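Local coordinates for protein ATP-dependent protease (Xanthomonas campestris pv. campestris, PDB 7CAY) that probably binds protein substrates, as a homologue of the N-terminal substrate-binding domain of the Lon peptidase, at residues E114-D119 / H182-Q187; V157-A162 / S174-D179. All blocks are in the same frame, centred on the assembly; numbering follows the deposited sequence.

How the contacts relate
Contacts 1 and 2 are neighbours in the helical part of this Lon N-terminal-type domain, their centres about 8 Å apart and on the same side of the chain's centre. Along the chain, 114-119 comes first, leaving strand 106-112 of the mixed sheet; then follow 157-162 on helix 154-164, 174-179 at the end of helix 169-177, and 182-187 on helix 181-190. Contact 2 thus falls between the two halves of contact 1. D116 and R184 of contact 1 both meet W159 of contact 2, so one cluster links the exit from the sheet to three successive helices, consistent with a tie between the strand and helical parts.

Contact 1 of 2, residues E114-D119 / H182-Q187; sequences EPDSDD and HRRLEQ
D116 and R184 form the more enclosed half of this contact, where the loop 114-119, just after strand 106-112, passes the side of helix 181-190. OD1 of D116 lies 3.5 Å from NH1 of R184, a salt bridge, and 3.8 Å from NH2 of R184. It approaches the guanidinium obliquely, and the carboxylate and guanidinium planes stand 84° apart, so the pair does not form the flat, two-pronged bridge in which both oxygens meet both nitrogens. The same OD1 accepts a probable hydrogen bond from NE1 of W159, while NE of R184 is spent on the carbonyl of E178. R184 reaches the loop by a chain that is extended at chi2 and then bends at chi3 (-81°); its side chain rests against W159 and L175.

The other half is looser and more open to solvent. D119, an exposed residue, brings its CB to the edge of the H182 ring, near the ring plane, 3.8 Å from CE1 of H182. Its carboxylate is turned 63° from that ring, with OD2 of D119 4.6 Å from NE2 of H182. The backbone of D119 is hydrogen-bonded to A154, which also touches the H182 side chain, so the start of helix 154-164 also lies against this part of the contact.

The contact joins the loop leaving the sheet to the C-terminal helices of this Lon substrate-binding-type domain. Its polar tie is a single long salt bridge through an oxygen shared with W159, while D119 and H182 add carbon contact. With an arginine beside it and an indole N-H probably bonded to it, D116 is probably kept negatively charged, whereas the D119 carboxylate at most lends the histidine a weak electrostatic influence.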
ATOM      1  N   GLU A 114      -3.536 -12.016   6.020  1.00 77.91           N
ATOM      2  CA  GLU A 114      -2.582 -12.532   6.990  1.00 80.31           C
ATOM      3  C   GLU A 114      -1.310 -11.691   6.943  1.00 79.97           C
ATOM      4  O   GLU A 114      -0.825 -11.362   5.852  1.00 78.27           O
ATOM      5  CB  GLU A 114      -2.256 -13.999   6.708  1.00 82.32           C
ATOM      6  N   PRO A 115      -0.754 -11.313   8.093  1.00 77.50           N
ATOM      7  CA  PRO A 115       0.433 -10.452   8.091  1.00 78.96           C
ATOM      8  C   PRO A 115       1.614 -11.118   7.402  1.00 79.55           C
ATOM      9  O   PRO A 115       1.670 -12.338   7.233  1.00 81.88           O
ATOM     10  CB  PRO A 115       0.713 -10.229   9.583  1.00 83.07           C
ATOM     11  CG  PRO A 115      -0.597 -10.488  10.256  1.00 84.15           C
ATOM     12  CD  PRO A 115      -1.246 -11.576   9.455  1.00 82.92           C
ATOM     13  N   ASP A 116       2.562 -10.281   6.989  1.00 78.87           N
ATOM     14  CA  ASP A 116       3.767 -10.763   6.330  1.00 81.36           C
ATOM     15  C   ASP A 116       4.563 -11.657   7.273  1.00 85.36           C
ATOM     16  O   ASP A 116       4.933 -11.238   8.374  1.00 87.26           O
ATOM     17  CB  ASP A 116       4.612  -9.575   5.870  1.00 81.44           C
ATOM     18  CG  ASP A 116       3.928  -8.755   4.796  1.00 80.64           C
ATOM     19  OD1 ASP A 116       4.063  -9.107   3.605  1.00 80.91           O
ATOM     20  OD2 ASP A 116       3.237  -7.772   5.142  1.00 80.20           O
ATOM     21  N   SER A 117       4.823 -12.888   6.842  1.00 86.07           N
ATOM     22  CA  SER A 117       5.559 -13.826   7.674  1.00 85.16           C
ATOM     23  C   SER A 117       7.053 -13.519   7.646  1.00 83.43           C
ATOM     24  O   SER A 117       7.564 -12.843   6.747  1.00 80.65           O
ATOM     25  CB  SER A 117       5.320 -15.267   7.218  1.00 87.93           C
ATOM     26  OG  SER A 117       5.966 -15.527   5.984  1.00 88.90           O
ATOM     27  N   ASP A 118       7.756 -14.033   8.655  1.00 87.84           N
ATOM     28  CA  ASP A 118       9.199 -13.892   8.774  1.00 87.00           C
ATOM     29  C   ASP A 118       9.955 -15.051   8.137  1.00 87.03           C
ATOM     30  O   ASP A 118      11.132 -15.261   8.457  1.00 89.50           O
ATOM     31  CB  ASP A 118       9.590 -13.768  10.246  1.00 86.25           C
ATOM     32  CG  ASP A 118       9.004 -14.881  11.093  1.00 86.52           C
ATOM     33  OD1 ASP A 118       7.772 -15.085  11.026  1.00 83.94           O
ATOM     34  OD2 ASP A 118       9.771 -15.563  11.809  1.00 88.55           O
ATOM     35  N   ASP A 119       9.306 -15.805   7.252  1.00 83.30           N
ATOM     36  CA  ASP A 119       9.912 -16.998   6.672  1.00 88.18           C
ATOM     37  C   ASP A 119      11.183 -16.649   5.910  1.00 94.52           C
ATOM     38  O   ASP A 119      11.171 -15.792   5.021  1.00 92.74           O
ATOM     39  CB  ASP A 119       8.908 -17.694   5.752  1.00 85.10           C
ATOM     40  CG  ASP A 119       7.950 -18.597   6.511  1.00 86.07           C
ATOM     41  OD1 ASP A 119       7.442 -18.173   7.571  1.00 86.45           O
ATOM     42  OD2 ASP A 119       7.704 -19.729   6.045  1.00 87.72           O
ATOM     43  N   HIS A 182       6.711 -16.100  -0.971  1.00 72.83           N
ATOM     44  CA  HIS A 182       7.589 -16.816  -1.891  1.00 72.68           C
ATOM     45  C   HIS A 182       7.039 -16.808  -3.313  1.00 71.54           C
ATOM     46  O   HIS A 182       7.794 -16.592  -4.268  1.00 70.69           O
ATOM     47  CB  HIS A 182       7.806 -18.245  -1.399  1.00 74.75           C
ATOM     48  CG  HIS A 182       8.215 -18.328   0.038  1.00 74.79           C
ATOM     49  ND1 HIS A 182       7.320 -18.599   1.052  1.00 75.15           N
ATOM     50  CD2 HIS A 182       9.418 -18.161   0.634  1.00 75.82           C
ATOM     51  CE1 HIS A 182       7.957 -18.603   2.209  1.00 76.83           C
ATOM     52  NE2 HIS A 182       9.231 -18.341   1.984  1.00 77.55           N
ATOM     53  N   ARG A 183       5.733 -17.038  -3.478  1.00 71.21           N
ATOM     54  CA  ARG A 183       5.139 -16.905  -4.804  1.00 69.87           C
ATOM     55  C   ARG A 183       5.192 -15.463  -5.287  1.00 65.02           C
ATOM     56  O   ARG A 183       5.200 -15.212  -6.498  1.00 63.91           O
ATOM     57  CB  ARG A 183       3.699 -17.420  -4.801  1.00 70.76           C
ATOM     58  CG  ARG A 183       3.540 -18.771  -5.484  1.00 74.03           C
ATOM     59  CD  ARG A 183       2.090 -19.234  -5.532  1.00 75.41           C
ATOM     60  NE  ARG A 183       1.609 -19.691  -4.231  1.00 78.42           N
ATOM     61  CZ  ARG A 183       0.652 -19.088  -3.531  1.00 78.78           C
ATOM     62  NH1 ARG A 183       0.060 -18.002  -4.012  1.00 76.98           N
ATOM     63  NH2 ARG A 183       0.281 -19.577  -2.355  1.00 80.78           N
ATOM     64  N   ARG A 184       5.230 -14.506  -4.356  1.00 66.41           N
ATOM     65  CA  ARG A 184       5.451 -13.113  -4.726  1.00 63.98           C
ATOM     66  C   ARG A 184       6.825 -12.936  -5.361  1.00 65.23           C
ATOM     67  O   ARG A 184       6.962 -12.305  -6.415  1.00 63.04           O
ATOM     68  CB  ARG A 184       5.304 -12.221  -3.494  1.00 63.95           C
ATOM     69  CG  ARG A 184       4.290 -11.101  -3.639  1.00 62.69           C
ATOM     70  CD  ARG A 184       4.243 -10.259  -2.377  1.00 62.90           C
ATOM     71  NE  ARG A 184       3.416 -10.864  -1.336  1.00 63.69           N
ATOM     72  CZ  ARG A 184       3.718 -10.852  -0.041  1.00 64.31           C
ATOM     73  NH1 ARG A 184       4.841 -10.279   0.373  1.00 64.39           N
ATOM     74  NH2 ARG A 184       2.902 -11.420   0.837  1.00 65.00           N
ATOM     75  N   LEU A 185       7.857 -13.502  -4.731  1.00 67.41           N
ATOM     76  CA  LEU A 185       9.206 -13.427  -5.281  1.00 69.10           C
ATOM     77  C   LEU A 185       9.363 -14.251  -6.551  1.00 69.54           C
ATOM     78  O   LEU A 185      10.251 -13.957  -7.359  1.00 69.11           O
ATOM     79  CB  LEU A 185      10.223 -13.882  -4.231  1.00 71.07           C
ATOM     80  CG  LEU A 185      10.464 -12.910  -3.073  1.00 70.46           C
ATOM     81  CD1 LEU A 185      11.118 -13.620  -1.899  1.00 72.90           C
ATOM     82  CD2 LEU A 185      11.322 -11.740  -3.533  1.00 69.36           C
ATOM     83  N   GLU A 186       8.523 -15.270  -6.751  1.00 67.80           N
ATOM     84  CA  GLU A 186       8.635 -16.086  -7.955  1.00 69.73           C
ATOM     85  C   GLU A 186       8.159 -15.322  -9.185  1.00 68.44           C
ATOM     86  O   GLU A 186       8.753 -15.439 -10.263  1.00 68.07           O
ATOM     87  CB  GLU A 186       7.851 -17.388  -7.783  1.00 72.07           C
ATOM     88  CG  GLU A 186       8.173 -18.455  -8.822  1.00 74.93           C
ATOM     89  CD  GLU A 186       9.586 -19.002  -8.686  1.00 78.53           C
ATOM     90  OE1 GLU A 186       9.867 -19.700  -7.687  1.00 80.52           O
ATOM     91  OE2 GLU A 186      10.415 -18.728  -9.580  1.00 79.12           O
ATOM     92  N   GLN A 187       7.093 -14.531  -9.050  1.00 67.13           N
ATOM     93  CA  GLN A 187       6.648 -13.697 -10.161  1.00 67.57           C
ATOM     94  C   GLN A 187       7.377 -12.363 -10.208  1.00 65.97           C
ATOM     95  O   GLN A 187       7.505 -11.775 -11.289  1.00 65.68           O
ATOM     96  CB  GLN A 187       5.134 -13.463 -10.094  1.00 66.57           C
ATOM     97  CG  GLN A 187       4.678 -12.460  -9.052  1.00 65.83           C
ATOM     98  CD  GLN A 187       3.219 -12.068  -9.231  1.00 65.38           C
ATOM     99  OE1 GLN A 187       2.608 -12.355 -10.264  1.00 65.81           O
ATOM    100  NE2 GLN A 187       2.653 -11.408  -8.223  1.00 64.46           N
TER

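Contact 2 of 2, residues V157-A162 / S174-D179; sequences VGWRLA and SLLQED
The six-membered end of the W159 indole pushes into the last turn of helix 169-177. Its CH2 lies 3.7 Å from the carbonyl O of L175, which approaches the ring obliquely, and 4.0 Å from CA of L176, which sits at the ring edge near its plane. The indole thus meets mainly backbone, and the leucine side chains add more distant apolar contact: CH2 of W159 is 4.4 Å from CD1 of L176. Further along helix 154-164, the CB of A162 points across and meets CD1 of L175 at 3.6 Å. A162 and L175 form the nearest backbone pair, their CA atoms 8.0 Å apart, consistent with a small side chain at this point.

The torsions of L175 deliver that methyl: CG stands opposite the carbonyl carbon (chi1 -67°), leaving the branch extended toward helix 154-164. W159 has a matching first torsion (-66°), which lays the indole across to helix 169-177 with CH2 leading toward L175 and L176.

In the next shell, the NE1 end of the indole faces D116, probably hydrogen-bonded, which would help set the turn of the ring, and R184 and W191 pack on L175. L176 also rests on Y66 and T68 of strand 66-74, and just past the helix D179 makes salt bridges to R92 and R94. Helix 169-177 is thereby placed between the sheet and helix 154-164 of this Lon substrate-binding-type domain.

All four touching residues are buried; apart from the carbonyl O of L175, the meeting atoms are carbon, so the contact is chiefly dispersive packing. Polar ties lie at its ends: D116 near the indole N-H, R92 and R94 beyond the helix end.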
ATOM      1  N   VAL A 157      12.226  -8.585   1.510  1.00 72.47           N
ATOM      2  CA  VAL A 157      12.953  -8.415   0.254  1.00 71.73           C
ATOM      3  C   VAL A 157      11.980  -8.325  -0.915  1.00 68.49           C
ATOM      4  O   VAL A 157      12.265  -7.666  -1.923  1.00 66.92           O
ATOM      5  CB  VAL A 157      13.979  -9.555   0.068  1.00 75.02           C
ATOM      6  CG1 VAL A 157      13.304 -10.913   0.140  1.00 75.89           C
ATOM      7  CG2 VAL A 157      14.729  -9.408  -1.249  1.00 74.92           C
ATOM      8  N   GLY A 158      10.813  -8.959  -0.792  1.00 70.41           N
ATOM      9  CA  GLY A 158       9.826  -8.883  -1.856  1.00 68.18           C
ATOM     10  C   GLY A 158       9.207  -7.503  -1.979  1.00 64.92           C
ATOM     11  O   GLY A 158       9.118  -6.944  -3.076  1.00 64.37           O
ATOM     12  N   TRP A 159       8.772  -6.932  -0.852  1.00 66.37           N
ATOM     13  CA  TRP A 159       8.198  -5.592  -0.880  1.00 64.44           C
ATOM     14  C   TRP A 159       9.221  -4.525  -1.249  1.00 67.16           C
ATOM     15  O   TRP A 159       8.834  -3.462  -1.741  1.00 66.23           O
ATOM     16  CB  TRP A 159       7.568  -5.250   0.474  1.00 63.75           C
ATOM     17  CG  TRP A 159       6.359  -6.078   0.848  1.00 63.10           C
ATOM     18  CD1 TRP A 159       6.118  -6.674   2.052  1.00 64.66           C
ATOM     19  CD2 TRP A 159       5.227  -6.385   0.018  1.00 60.97           C
ATOM     20  NE1 TRP A 159       4.916  -7.337   2.023  1.00 63.91           N
ATOM     21  CE2 TRP A 159       4.348  -7.175   0.787  1.00 61.40           C
ATOM     22  CE3 TRP A 159       4.874  -6.072  -1.301  1.00 57.52           C
ATOM     23  CZ2 TRP A 159       3.140  -7.653   0.284  1.00 59.23           C
ATOM     24  CZ3 TRP A 159       3.681  -6.554  -1.798  1.00 56.04           C
ATOM     25  CH2 TRP A 159       2.826  -7.334  -1.008  1.00 56.86           C
ATOM     26  N   ARG A 160      10.511  -4.777  -1.026  1.00 64.24           N
ATOM     27  CA  ARG A 160      11.521  -3.756  -1.286  1.00 65.94           C
ATOM     28  C   ARG A 160      11.942  -3.745  -2.751  1.00 64.25           C
ATOM     29  O   ARG A 160      12.040  -2.677  -3.367  1.00 62.77           O
ATOM     30  CB  ARG A 160      12.733  -3.968  -0.378  1.00 70.31           C
ATOM     31  CG  ARG A 160      12.446  -3.712   1.092  1.00 71.86           C
ATOM     32  CD  ARG A 160      12.002  -2.278   1.336  1.00 71.47           C
ATOM     33  NE  ARG A 160      10.823  -2.222   2.193  1.00 72.08           N
ATOM     34  CZ  ARG A 160       9.585  -2.040   1.744  1.00 72.26           C
ATOM     35  NH1 ARG A 160       8.568  -2.006   2.593  1.00 72.63           N
ATOM     36  NH2 ARG A 160       9.363  -1.881   0.447  1.00 71.57           N
ATOM     37  N   LEU A 161      12.214  -4.925  -3.319  1.00 66.11           N
ATOM     38  CA  LEU A 161      12.542  -4.999  -4.740  1.00 66.48           C
ATOM     39  C   LEU A 161      11.397  -4.478  -5.596  1.00 65.67           C
ATOM     40  O   LEU A 161      11.621  -3.768  -6.585  1.00 66.09           O
ATOM     41  CB  LEU A 161      12.888  -6.436  -5.128  1.00 67.30           C
ATOM     42  CG  LEU A 161      14.316  -6.905  -4.861  1.00 69.01           C
ATOM     43  CD1 LEU A 161      14.512  -8.305  -5.413  1.00 70.57           C
ATOM     44  CD2 LEU A 161      15.306  -5.937  -5.481  1.00 69.44           C
ATOM     45  N   ALA A 162      10.159  -4.820  -5.225  1.00 66.96           N
ATOM     46  CA  ALA A 162       8.993  -4.319  -5.942  1.00 64.10           C
ATOM     47  C   ALA A 162       8.955  -2.798  -5.966  1.00 62.97           C
ATOM     48  O   ALA A 162       8.519  -2.202  -6.957  1.00 63.43           O
ATOM     49  CB  ALA A 162       7.719  -4.874  -5.306  1.00 62.18           C
ATOM     50  N   SER A 174      -0.442  -6.767  -8.886  1.00 54.11           N
ATOM     51  CA  SER A 174      -0.466  -8.225  -8.836  1.00 55.14           C
ATOM     52  C   SER A 174       0.332  -8.748  -7.648  1.00 55.68           C
ATOM     53  O   SER A 174      -0.068  -9.727  -7.009  1.00 57.88           O
ATOM     54  CB  SER A 174       0.068  -8.801 -10.145  1.00 56.76           C
ATOM     55  OG  SER A 174       0.083 -10.219 -10.112  1.00 59.79           O
ATOM     56  N   LEU A 175       1.463  -8.110  -7.339  1.00 53.77           N
ATOM     57  CA  LEU A 175       2.220  -8.479  -6.148  1.00 55.53           C
ATOM     58  C   LEU A 175       1.409  -8.227  -4.884  1.00 57.76           C
ATOM     59  O   LEU A 175       1.424  -9.042  -3.954  1.00 60.48           O
ATOM     60  CB  LEU A 175       3.540  -7.706  -6.103  1.00 54.38           C
ATOM     61  CG  LEU A 175       4.551  -8.050  -7.199  1.00 55.04           C
ATOM     62  CD1 LEU A 175       5.648  -7.003  -7.287  1.00 55.25           C
ATOM     63  CD2 LEU A 175       5.145  -9.427  -6.967  1.00 56.16           C
ATOM     64  N   LEU A 176       0.692  -7.102  -4.835  1.00 55.70           N
ATOM     65  CA  LEU A 176      -0.159  -6.809  -3.686  1.00 57.48           C
ATOM     66  C   LEU A 176      -1.233  -7.878  -3.507  1.00 60.57           C
ATOM     67  O   LEU A 176      -1.532  -8.286  -2.379  1.00 59.89           O
ATOM     68  CB  LEU A 176      -0.794  -5.424  -3.847  1.00 54.15           C
ATOM     69  CG  LEU A 176      -1.444  -4.784  -2.617  1.00 51.71           C
ATOM     70  CD1 LEU A 176      -0.382  -4.328  -1.623  1.00 51.55           C
ATOM     71  CD2 LEU A 176      -2.348  -3.626  -3.021  1.00 49.46           C
ATOM     72  N   GLN A 177      -1.815  -8.352  -4.614  1.00 60.73           N
ATOM     73  CA  GLN A 177      -2.849  -9.381  -4.534  1.00 62.21           C
ATOM     74  C   GLN A 177      -2.295 -10.710  -4.039  1.00 64.81           C
ATOM     75  O   GLN A 177      -2.998 -11.450  -3.342  1.00 66.90           O
ATOM     76  CB  GLN A 177      -3.513  -9.565  -5.899  1.00 61.74           C
ATOM     77  N   GLU A 178      -1.051 -11.032  -4.389  1.00 62.29           N
ATOM     78  CA  GLU A 178      -0.446 -12.290  -3.965  1.00 64.53           C
ATOM     79  C   GLU A 178      -0.185 -12.260  -2.463  1.00 64.59           C
ATOM     80  O   GLU A 178       0.566 -11.410  -1.975  1.00 63.95           O
ATOM     81  CB  GLU A 178       0.852 -12.536  -4.728  1.00 64.07           C
ATOM     82  CG  GLU A 178       1.550 -13.833  -4.352  1.00 65.84           C
ATOM     83  CD  GLU A 178       0.755 -15.056  -4.755  1.00 66.26           C
ATOM     84  OE1 GLU A 178       0.667 -15.334  -5.968  1.00 65.65           O
ATOM     85  OE2 GLU A 178       0.206 -15.731  -3.860  1.00 67.02           O
ATOM     86  N   ASP A 179      -0.792 -13.194  -1.732  1.00 65.53           N
ATOM     87  CA  ASP A 179      -0.697 -13.225  -0.278  1.00 67.82           C
ATOM     88  C   ASP A 179       0.392 -14.162   0.238  1.00 69.51           C
ATOM     89  O   ASP A 179       0.461 -14.401   1.448  1.00 71.73           O
ATOM     90  CB  ASP A 179      -2.049 -13.613   0.331  1.00 70.22           C
ATOM     91  CG  ASP A 179      -3.125 -12.570   0.074  1.00 69.74           C
ATOM     92  OD1 ASP A 179      -2.773 -11.399  -0.193  1.00 68.02           O
ATOM     93  OD2 ASP A 179      -4.323 -12.922   0.140  1.00 70.93           O
TER